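Local atomic coordinates of acyl-CoA dehydrogenase (Mycobacterium thermoresistibile, PDB entry 3NF4), a protein that binds flavin adenine dinucleotide and, as an acyl-CoA dehydrogenase, probably oxidises acyl-CoA thioesters to their 2,3-enoyl forms. Residues A[37-40]-A[41-45]; A[104-107]-A[108-112]; A[377-380]-A[381-385]. All blocks are in the same frame, centred on the assembly; numbering follows the deposited sequence.

In the fold
All three contacts are short helical stretches held by backbone i to i+4 bonds. Contacts 1 and 2 lie in the N-terminal acyl-CoA dehydrogenase domain, on opposite sides of the chain's centre, with centres 34 Å apart. Contact 3 is in the last helix of the C-terminal domain, about 16 Å from contact 2 between nearest atoms. Each is partly buried. Contact 1 is the most charged: its acids reach arginines and backbone amides elsewhere in the chain. Contact 2 is mostly apolar, with one histidine tied to helix 239-245. Contact 3 differs by meeting both a second subunit and the flavin cofactor.

Contact 1: A[37-40]-A[41-45]; sequences PIVD and RHEKD
I38 and H42 touch at the start of the short helix 39-45, in the N-terminal domain of the acyl-CoA dehydrogenase fold. The backbone bonds are of the alpha-helical i to i+4 kind. H42 N donates to I38 O at 3.2 Å, nearly in line with the carbonyl bond. E43 N donates to V39 O at 3.0 Å. K44 N reaches D40 O at 3.1 Å from above the carbonyl plane.

Side-chain packing is sparse. The side chains of I38 and H42 lie alongside each other and point the same way. I38 CB is 3.9 Å from H42 CD2. The imidazole carbon H42 CD2 is also 3.5 Å from I38 O, which approaches the ring obliquely. V39 CG2 is 4.3 Å from E43 CG on the buried side of the helix. W91 packs against I38, V39 and H42.

The acids of this turn are held from outside it. D40 OD1 makes salt bridges to R356 and R359. E43 OE1 takes the amide of H213, and E43 OE2 takes the indole N-H of W91 and the amide of A214. These bonds tie the helix to helix 357-367, to R356 just before it, and to the middle domain. H42 ND1 is bonded to T47 OG1.

R41 and D45 form a salt bridge one turn apart on the outer side. The R41 chain bends at chi2 (58°) and chi3 (100°), which carries its guanidinium forward along the helix to D45. R41 NH1 meets the syn lone pair of D45 OD2 at 3.3 Å, in the guanidinium plane.

Contact 2: A[104-107]-A[108-112]; sequences SSHP and LLVFG
The F111 ring meets H106 and P107 at its edge, and V110 CG1 lies over one face, 3.6 Å above the plane and offset toward the rim. All belong to helix 106-111, a short alpha helix of the N-terminal acyl-CoA dehydrogenase domain. In the ring plane, F111 CD1 is 3.3 Å from P107 O, and F111 CE1 is 4.0 Å from H106 NE2. The first torsion of F111 (chi1 -53°) sets CG beside its own backbone N, and the ring lies back along the helix toward P107. The imidazole and the phenyl ring cross at a slant, with no stacking between them. V110 CG2 also approaches the imidazole obliquely, 4.1 Å from H106 CE1.

H106 NE2 is hydrogen-bonded to S245 OG, at the end of helix 239-245. This gives the ring a polar hold beside its apolar neighbours. P107 and F111 both pack on I242 of that same helix. On another side, L108 rests on Q116 and W120 of helix 114-124, and L109 on L121. The turn thus joins helix 114-124 to the start of the C-terminal domain.

Backbone bonds run from one residue to the fourth before it. The first is weak, from L109 N to S105 O at 3.3 Å. V110 N donates to H106 O at 3.2 Å. F111 N gives the shortest bond of the three, 3.0 Å to P107 O. P107 has no N-H to donate, which suits a first turn. G112 is the first residue to leave helical angles, and G112 N still reaches L108 O at 3.1 Å.

Contact 3: A[377-380]-A[381-385]; sequences QRLV and IARGL
I381 N donates to Q377 O at 3.0 Å, nearly straight at 173°, and A382 N donates to R378 O at the same length. R383 N to L379 O and G384 N to V380 O follow at 3.1 Å each. These alpha-helical bonds belong to the closing turns of helix 374-383, near the end of the chain.

Q377 and R378 find their polar partners outside these two segments. R378 NE makes a salt bridge to D295 of the second subunit. Q377 is fixed at both ends of its amide, with NE2 on G372 O and OE1 on S325 OG.

Among side chains, L379 and R383 carry the contact. They cross at an angle. L379 CG lies over one face of the guanidinium, 3.8 Å above its plane and offset toward the rim. L379 CD2 is 3.7 Å from R383 NH2. With CG beside the backbone N (chi1 -73°), the extended R383 chain runs back toward L379. On the buried side, I381 CD1 folds against Q377 O at 3.4 Å. I381 also packs on I326 of helix 321-346 and on A294 of the second subunit.

L379 touches FAD and Q287 of the second subunit. R383 packs against this leucine, and R378 bonds to the second subunit. This end of the helix thus probably serves both the cofactor site and the subunit interface.

Contact 1: A[37-40]-A[41-45]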
ATOM      1  N   PRO A  37      33.412 -13.306  -5.938  1.00 63.45           N
ATOM      2  CA  PRO A  37      34.493 -12.477  -6.487  1.00 63.88           C
ATOM      3  C   PRO A  37      34.394 -12.171  -7.983  1.00 63.43           C
ATOM      4  O   PRO A  37      35.094 -11.272  -8.457  1.00 63.71           O
ATOM      5  CB  PRO A  37      35.765 -13.314  -6.240  1.00 65.87           C
ATOM      6  CG  PRO A  37      35.359 -14.464  -5.355  1.00 66.36           C
ATOM      7  CD  PRO A  37      33.883 -14.667  -5.619  1.00 64.78           C
ATOM      8  N   ILE A  38      33.562 -12.926  -8.712  1.00 62.47           N
ATOM      9  CA  ILE A  38      33.389 -12.792 -10.176  1.00 60.96           C
ATOM     10  C   ILE A  38      31.998 -12.280 -10.634  1.00 59.21           C
ATOM     11  O   ILE A  38      31.808 -11.989 -11.821  1.00 59.42           O
ATOM     12  CB  ILE A  38      33.673 -14.142 -10.908  1.00 61.67           C
ATOM     13  CG1 ILE A  38      32.782 -15.272 -10.349  1.00 61.22           C
ATOM     14  CG2 ILE A  38      35.179 -14.513 -10.848  1.00 62.80           C
ATOM     15  CD1 ILE A  38      32.878 -16.600 -11.116  1.00 61.54           C
ATOM     16  N   VAL A  39      31.035 -12.174  -9.718  1.00 57.36           N
ATOM     17  CA  VAL A  39      29.644 -11.891 -10.102  1.00 55.43           C
ATOM     18  C   VAL A  39      29.407 -10.526 -10.786  1.00 55.41           C
ATOM     19  O   VAL A  39      28.675 -10.458 -11.797  1.00 54.46           O
ATOM     20  CB  VAL A  39      28.624 -12.153  -8.945  1.00 54.75           C
ATOM     21  CG1 VAL A  39      28.930 -11.315  -7.693  1.00 52.69           C
ATOM     22  CG2 VAL A  39      27.180 -11.920  -9.418  1.00 52.97           C
ATOM     23  N   ASP A  40      30.017  -9.462 -10.256  1.00 55.97           N
ATOM     24  CA  ASP A  40      29.836  -8.113 -10.804  1.00 56.36           C
ATOM     25  C   ASP A  40      30.333  -8.003 -12.249  1.00 56.42           C
ATOM     26  O   ASP A  40      29.725  -7.340 -13.082  1.00 54.68           O
ATOM     27  CB  ASP A  40      30.535  -7.057  -9.935  1.00 57.41           C
ATOM     28  CG  ASP A  40      29.887  -6.888  -8.538  1.00 61.55           C
ATOM     29  OD1 ASP A  40      28.728  -7.316  -8.301  1.00 63.35           O
ATOM     30  OD2 ASP A  40      30.556  -6.302  -7.651  1.00 66.51           O
ATOM     31  N   ARG A  41      31.429  -8.687 -12.545  1.00 57.22           N
ATOM     32  CA  ARG A  41      32.030  -8.596 -13.871  1.00 57.85           C
ATOM     33  C   ARG A  41      31.267  -9.404 -14.927  1.00 56.26           C
ATOM     34  O   ARG A  41      31.142  -8.971 -16.060  1.00 56.56           O
ATOM     35  CB  ARG A  41      33.519  -8.993 -13.819  1.00 59.21           C
ATOM     36  CG  ARG A  41      34.234  -8.998 -15.161  1.00 64.14           C
ATOM     37  CD  ARG A  41      34.180  -7.612 -15.853  1.00 71.19           C
ATOM     38  NE  ARG A  41      35.408  -6.845 -15.673  1.00 77.45           N
ATOM     39  CZ  ARG A  41      36.316  -6.638 -16.628  1.00 81.33           C
ATOM     40  NH1 ARG A  41      36.137  -7.121 -17.862  1.00 81.26           N
ATOM     41  NH2 ARG A  41      37.409  -5.935 -16.346  1.00 83.76           N
ATOM     42  N   HIS A  42      30.776 -10.573 -14.555  1.00 55.71           N
ATOM     43  CA  HIS A  42      30.014 -11.391 -15.469  1.00 55.64           C
ATOM     44  C   HIS A  42      28.611 -10.839 -15.742  1.00 54.74           C
ATOM     45  O   HIS A  42      28.089 -11.009 -16.843  1.00 53.92           O
ATOM     46  CB  HIS A  42      29.887 -12.804 -14.939  1.00 56.40           C
ATOM     47  CG  HIS A  42      31.054 -13.682 -15.257  1.00 59.67           C
ATOM     48  ND1 HIS A  42      31.370 -14.061 -16.545  1.00 61.18           N
ATOM     49  CD2 HIS A  42      31.970 -14.271 -14.451  1.00 61.24           C
ATOM     50  CE1 HIS A  42      32.444 -14.837 -16.518  1.00 64.11           C
ATOM     51  NE2 HIS A  42      32.830 -14.973 -15.261  1.00 63.19           N
ATOM     52  N   GLU A  43      27.999 -10.208 -14.744  1.00 53.59           N
ATOM     53  CA  GLU A  43      26.691  -9.609 -14.959  1.00 53.51           C
ATOM     54  C   GLU A  43      26.820  -8.346 -15.806  1.00 54.13           C
ATOM     55  O   GLU A  43      25.972  -8.066 -16.644  1.00 53.11           O
ATOM     56  CB  GLU A  43      25.950  -9.324 -13.639  1.00 51.75           C
ATOM     57  CG  GLU A  43      25.264 -10.544 -13.005  1.00 50.91           C
ATOM     58  CD  GLU A  43      24.124 -11.132 -13.843  1.00 52.08           C
ATOM     59  OE1 GLU A  43      23.416 -10.365 -14.557  1.00 52.39           O
ATOM     60  OE2 GLU A  43      23.938 -12.373 -13.797  1.00 50.92           O
ATOM     61  N   LYS A  44      27.896  -7.597 -15.582  1.00 56.18           N
ATOM     62  CA  LYS A  44      28.169  -6.386 -16.352  1.00 58.07           C
ATOM     63  C   LYS A  44      28.505  -6.695 -17.829  1.00 58.86           C
ATOM     64  O   LYS A  44      28.042  -5.986 -18.712  1.00 57.46           O
ATOM     65  CB  LYS A  44      29.294  -5.561 -15.709  1.00 58.66           C
ATOM     66  CG  LYS A  44      29.696  -4.327 -16.536  1.00 63.22           C
ATOM     67  CD  LYS A  44      31.090  -3.812 -16.152  1.00 68.78           C
ATOM     68  CE  LYS A  44      31.469  -2.520 -16.927  1.00 71.43           C
ATOM     69  NZ  LYS A  44      31.835  -2.737 -18.373  1.00 71.35           N
ATOM     70  N   ASP A  45      29.317  -7.744 -18.065  1.00 60.68           N
ATOM     71  CA  ASP A  45      29.746  -8.149 -19.425  1.00 61.94           C
ATOM     72  C   ASP A  45      28.730  -9.017 -20.157  1.00 61.58           C
ATOM     73  O   ASP A  45      28.814  -9.137 -21.372  1.00 61.67           O
ATOM     74  CB  ASP A  45      31.063  -8.920 -19.390  1.00 63.44           C
ATOM     75  CG  ASP A  45      32.279  -8.027 -19.153  1.00 66.77           C
ATOM     76  OD1 ASP A  45      32.205  -6.810 -19.426  1.00 68.08           O
ATOM     77  OD2 ASP A  45      33.328  -8.566 -18.705  1.00 70.95           O
TER

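Contact 2: A[104-107]-A[108-112]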
ATOM      1  N   SER A 104      13.749 -29.826 -13.599  1.00 63.18           N
ATOM      2  CA  SER A 104      14.024 -30.578 -14.831  1.00 65.31           C
ATOM      3  C   SER A 104      14.091 -32.096 -14.606  1.00 67.01           C
ATOM      4  O   SER A 104      13.710 -32.875 -15.478  1.00 68.12           O
ATOM      5  CB  SER A 104      15.269 -30.049 -15.568  1.00 64.96           C
ATOM      6  OG  SER A 104      16.462 -30.659 -15.097  1.00 65.98           O
ATOM      7  N   SER A 105      14.513 -32.524 -13.421  1.00 67.84           N
ATOM      8  CA  SER A 105      14.508 -33.965 -13.136  1.00 69.63           C
ATOM      9  C   SER A 105      13.172 -34.510 -12.587  1.00 70.43           C
ATOM     10  O   SER A 105      13.023 -35.717 -12.406  1.00 71.91           O
ATOM     11  CB  SER A 105      15.695 -34.353 -12.238  1.00 69.62           C
ATOM     12  OG  SER A 105      15.444 -34.082 -10.875  1.00 67.44           O
ATOM     13  N   HIS A 106      12.199 -33.632 -12.356  1.00 69.58           N
ATOM     14  CA  HIS A 106      10.974 -34.017 -11.613  1.00 70.38           C
ATOM     15  C   HIS A 106       9.992 -34.983 -12.333  1.00 71.75           C
ATOM     16  O   HIS A 106       9.496 -35.918 -11.702  1.00 72.75           O
ATOM     17  CB  HIS A 106      10.255 -32.766 -11.046  1.00 68.62           C
ATOM     18  CG  HIS A 106       8.841 -33.005 -10.599  1.00 68.77           C
ATOM     19  ND1 HIS A 106       8.487 -33.119  -9.273  1.00 69.76           N
ATOM     20  CD2 HIS A 106       7.687 -33.113 -11.304  1.00 68.88           C
ATOM     21  CE1 HIS A 106       7.180 -33.302  -9.180  1.00 69.92           C
ATOM     22  NE2 HIS A 106       6.672 -33.310 -10.399  1.00 68.60           N
ATOM     23  N   PRO A 107       9.696 -34.755 -13.629  1.00 72.12           N
ATOM     24  CA  PRO A 107       8.841 -35.702 -14.360  1.00 74.17           C
ATOM     25  C   PRO A 107       9.364 -37.158 -14.410  1.00 75.90           C
ATOM     26  O   PRO A 107       8.569 -38.087 -14.314  1.00 77.12           O
ATOM     27  CB  PRO A 107       8.806 -35.124 -15.779  1.00 73.95           C
ATOM     28  CG  PRO A 107       9.066 -33.720 -15.599  1.00 72.71           C
ATOM     29  CD  PRO A 107      10.054 -33.613 -14.479  1.00 71.03           C
ATOM     30  N   LEU A 108      10.669 -37.351 -14.563  1.00 76.05           N
ATOM     31  CA  LEU A 108      11.222 -38.706 -14.641  1.00 78.91           C
ATOM     32  C   LEU A 108      11.135 -39.399 -13.278  1.00 79.80           C
ATOM     33  O   LEU A 108      10.753 -40.572 -13.200  1.00 81.29           O
ATOM     34  CB  LEU A 108      12.668 -38.698 -15.175  1.00 78.65           C
ATOM     35  CG  LEU A 108      13.487 -39.991 -15.275  1.00 81.95           C
ATOM     36  CD1 LEU A 108      12.736 -41.115 -16.018  1.00 85.20           C
ATOM     37  CD2 LEU A 108      14.868 -39.751 -15.933  1.00 81.91           C
ATOM     38  N   LEU A 109      11.458 -38.651 -12.219  1.00 78.71           N
ATOM     39  CA  LEU A 109      11.475 -39.176 -10.871  1.00 79.49           C
ATOM     40  C   LEU A 109      10.104 -39.624 -10.359  1.00 80.77           C
ATOM     41  O   LEU A 109      10.018 -40.616  -9.630  1.00 82.42           O
ATOM     42  CB  LEU A 109      12.087 -38.160  -9.910  1.00 77.98           C
ATOM     43  CG  LEU A 109      12.080 -38.562  -8.427  1.00 78.24           C
ATOM     44  CD1 LEU A 109      13.206 -39.544  -8.092  1.00 79.23           C
ATOM     45  CD2 LEU A 109      12.137 -37.327  -7.527  1.00 77.30           C
ATOM     46  N   VAL A 110       9.036 -38.910 -10.724  1.00 80.42           N
ATOM     47  CA  VAL A 110       7.703 -39.226 -10.190  1.00 81.17           C
ATOM     48  C   VAL A 110       6.833 -40.058 -11.152  1.00 83.11           C
ATOM     49  O   VAL A 110       5.955 -40.803 -10.709  1.00 84.04           O
ATOM     50  CB  VAL A 110       6.954 -37.951  -9.670  1.00 79.55           C
ATOM     51  CG1 VAL A 110       5.506 -38.262  -9.296  1.00 80.15           C
ATOM     52  CG2 VAL A 110       7.683 -37.352  -8.471  1.00 78.08           C
ATOM     53  N   PHE A 111       7.105 -39.977 -12.453  1.00 83.69           N
ATOM     54  CA  PHE A 111       6.216 -40.600 -13.434  1.00 85.32           C
ATOM     55  C   PHE A 111       6.811 -41.703 -14.307  1.00 87.60           C
ATOM     56  O   PHE A 111       6.063 -42.463 -14.935  1.00 89.34           O
ATOM     57  CB  PHE A 111       5.568 -39.535 -14.306  1.00 84.27           C
ATOM     58  CG  PHE A 111       4.880 -38.453 -13.521  1.00 83.11           C
ATOM     59  CD1 PHE A 111       5.594 -37.350 -13.057  1.00 80.37           C
ATOM     60  CD2 PHE A 111       3.524 -38.541 -13.238  1.00 83.01           C
ATOM     61  CE1 PHE A 111       4.963 -36.362 -12.334  1.00 78.82           C
ATOM     62  CE2 PHE A 111       2.889 -37.553 -12.519  1.00 81.77           C
ATOM     63  CZ  PHE A 111       3.611 -36.461 -12.069  1.00 79.54           C
ATOM     64  N   GLY A 112       8.137 -41.807 -14.339  1.00 87.43           N
ATOM     65  CA  GLY A 112       8.793 -42.751 -15.229  1.00 89.85           C
ATOM     66  C   GLY A 112       8.738 -44.206 -14.783  1.00 92.25           C
ATOM     67  O   GLY A 112       8.340 -44.519 -13.648  1.00 91.87           O
TER

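Contact 3: A[377-380]-A[381-385]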
ATOM      1  N   GLN A 377      -1.077 -16.077  -9.427  1.00 42.35           N
ATOM      2  CA  GLN A 377      -1.040 -16.485  -7.988  1.00 41.79           C
ATOM      3  C   GLN A 377      -2.321 -16.104  -7.237  1.00 42.09           C
ATOM      4  O   GLN A 377      -2.923 -16.947  -6.600  1.00 42.52           O
ATOM      5  CB  GLN A 377       0.187 -15.956  -7.213  1.00 40.05           C
ATOM      6  CG  GLN A 377       1.589 -16.381  -7.711  1.00 41.29           C
ATOM      7  CD  GLN A 377       1.753 -17.891  -8.054  1.00 45.59           C
ATOM      8  OE1 GLN A 377       1.047 -18.758  -7.529  1.00 44.25           O
ATOM      9  NE2 GLN A 377       2.712 -18.188  -8.947  1.00 47.55           N
ATOM     10  N   ARG A 378      -2.743 -14.841  -7.333  1.00 42.27           N
ATOM     11  CA  ARG A 378      -3.986 -14.400  -6.740  1.00 43.45           C
ATOM     12  C   ARG A 378      -5.235 -15.171  -7.241  1.00 45.70           C
ATOM     13  O   ARG A 378      -6.208 -15.395  -6.485  1.00 44.73           O
ATOM     14  CB  ARG A 378      -4.180 -12.884  -6.942  1.00 43.36           C
ATOM     15  CG  ARG A 378      -3.127 -11.969  -6.225  1.00 41.76           C
ATOM     16  CD  ARG A 378      -3.459 -10.456  -6.465  1.00 43.15           C
ATOM     17  NE  ARG A 378      -2.658  -9.603  -5.597  1.00 43.42           N
ATOM     18  CZ  ARG A 378      -1.432  -9.155  -5.871  1.00 44.21           C
ATOM     19  NH1 ARG A 378      -0.823  -9.452  -7.009  1.00 44.45           N
ATOM     20  NH2 ARG A 378      -0.787  -8.423  -4.975  1.00 45.16           N
ATOM     21  N   LEU A 379      -5.216 -15.549  -8.520  1.00 47.52           N
ATOM     22  CA  LEU A 379      -6.338 -16.278  -9.126  1.00 50.02           C
ATOM     23  C   LEU A 379      -6.357 -17.722  -8.573  1.00 49.42           C
ATOM     24  O   LEU A 379      -7.403 -18.233  -8.188  1.00 49.87           O
ATOM     25  CB  LEU A 379      -6.255 -16.219 -10.664  1.00 51.61           C
ATOM     26  CG  LEU A 379      -7.300 -16.945 -11.524  1.00 57.17           C
ATOM     27  CD1 LEU A 379      -8.766 -16.610 -11.111  1.00 58.79           C
ATOM     28  CD2 LEU A 379      -7.090 -16.707 -13.053  1.00 61.51           C
ATOM     29  N   VAL A 380      -5.195 -18.342  -8.462  1.00 48.54           N
ATOM     30  CA  VAL A 380      -5.091 -19.647  -7.787  1.00 49.52           C
ATOM     31  C   VAL A 380      -5.640 -19.627  -6.336  1.00 49.64           C
ATOM     32  O   VAL A 380      -6.515 -20.443  -5.991  1.00 50.87           O
ATOM     33  CB  VAL A 380      -3.648 -20.224  -7.891  1.00 49.46           C
ATOM     34  CG1 VAL A 380      -3.338 -21.302  -6.820  1.00 49.27           C
ATOM     35  CG2 VAL A 380      -3.463 -20.811  -9.281  1.00 51.59           C
ATOM     36  N   ILE A 381      -5.181 -18.667  -5.525  1.00 47.56           N
ATOM     37  CA  ILE A 381      -5.647 -18.503  -4.144  1.00 46.83           C
ATOM     38  C   ILE A 381      -7.179 -18.294  -4.038  1.00 48.54           C
ATOM     39  O   ILE A 381      -7.840 -18.909  -3.187  1.00 48.65           O
ATOM     40  CB  ILE A 381      -4.869 -17.351  -3.405  1.00 44.90           C
ATOM     41  CG1 ILE A 381      -3.366 -17.682  -3.347  1.00 43.04           C
ATOM     42  CG2 ILE A 381      -5.432 -17.135  -2.015  1.00 42.23           C
ATOM     43  CD1 ILE A 381      -2.377 -16.477  -3.259  1.00 38.63           C
ATOM     44  N   ALA A 382      -7.742 -17.418  -4.869  1.00 48.87           N
ATOM     45  CA  ALA A 382      -9.193 -17.212  -4.826  1.00 50.79           C
ATOM     46  C   ALA A 382      -9.977 -18.495  -5.147  1.00 53.23           C
ATOM     47  O   ALA A 382     -11.015 -18.751  -4.522  1.00 54.14           O
ATOM     48  CB  ALA A 382      -9.626 -16.096  -5.757  1.00 50.56           C
ATOM     49  N   ARG A 383      -9.503 -19.278  -6.127  1.00 54.35           N
ATOM     50  CA  ARG A 383     -10.152 -20.550  -6.480  1.00 57.29           C
ATOM     51  C   ARG A 383     -10.167 -21.520  -5.286  1.00 57.15           C
ATOM     52  O   ARG A 383     -11.193 -22.158  -5.032  1.00 58.08           O
ATOM     53  CB  ARG A 383      -9.508 -21.211  -7.721  1.00 58.68           C
ATOM     54  CG  ARG A 383      -9.834 -20.509  -9.055  1.00 63.87           C
ATOM     55  CD  ARG A 383      -9.190 -21.219 -10.242  1.00 74.56           C
ATOM     56  NE  ARG A 383      -9.364 -20.500 -11.518  1.00 80.82           N
ATOM     57  CZ  ARG A 383      -8.564 -20.627 -12.585  1.00 83.06           C
ATOM     58  NH1 ARG A 383      -7.507 -21.442 -12.566  1.00 83.14           N
ATOM     59  NH2 ARG A 383      -8.815 -19.921 -13.681  1.00 84.62           N
ATOM     60  N   GLY A 384      -9.041 -21.608  -4.559  1.00 55.48           N
ATOM     61  CA  GLY A 384      -8.936 -22.394  -3.335  1.00 55.92           C
ATOM     62  C   GLY A 384      -9.859 -21.947  -2.199  1.00 56.94           C
ATOM     63  O   GLY A 384      -9.993 -22.655  -1.207  1.00 57.15           O
ATOM     64  N   LEU A 385     -10.480 -20.776  -2.348  1.00 57.31           N
ATOM     65  CA  LEU A 385     -11.515 -20.264  -1.434  1.00 58.84           C
ATOM     66  C   LEU A 385     -12.946 -20.492  -1.976  1.00 61.44           C
ATOM     67  O   LEU A 385     -13.943 -20.099  -1.348  1.00 61.79           O
ATOM     68  CB  LEU A 385     -11.295 -18.753  -1.150  1.00 57.18           C
ATOM     69  CG  LEU A 385      -9.946 -18.234  -0.600  1.00 56.38           C
ATOM     70  CD1 LEU A 385      -9.910 -16.698  -0.453  1.00 53.26           C
ATOM     71  CD2 LEU A 385      -9.568 -18.914   0.725  1.00 55.40           C
TER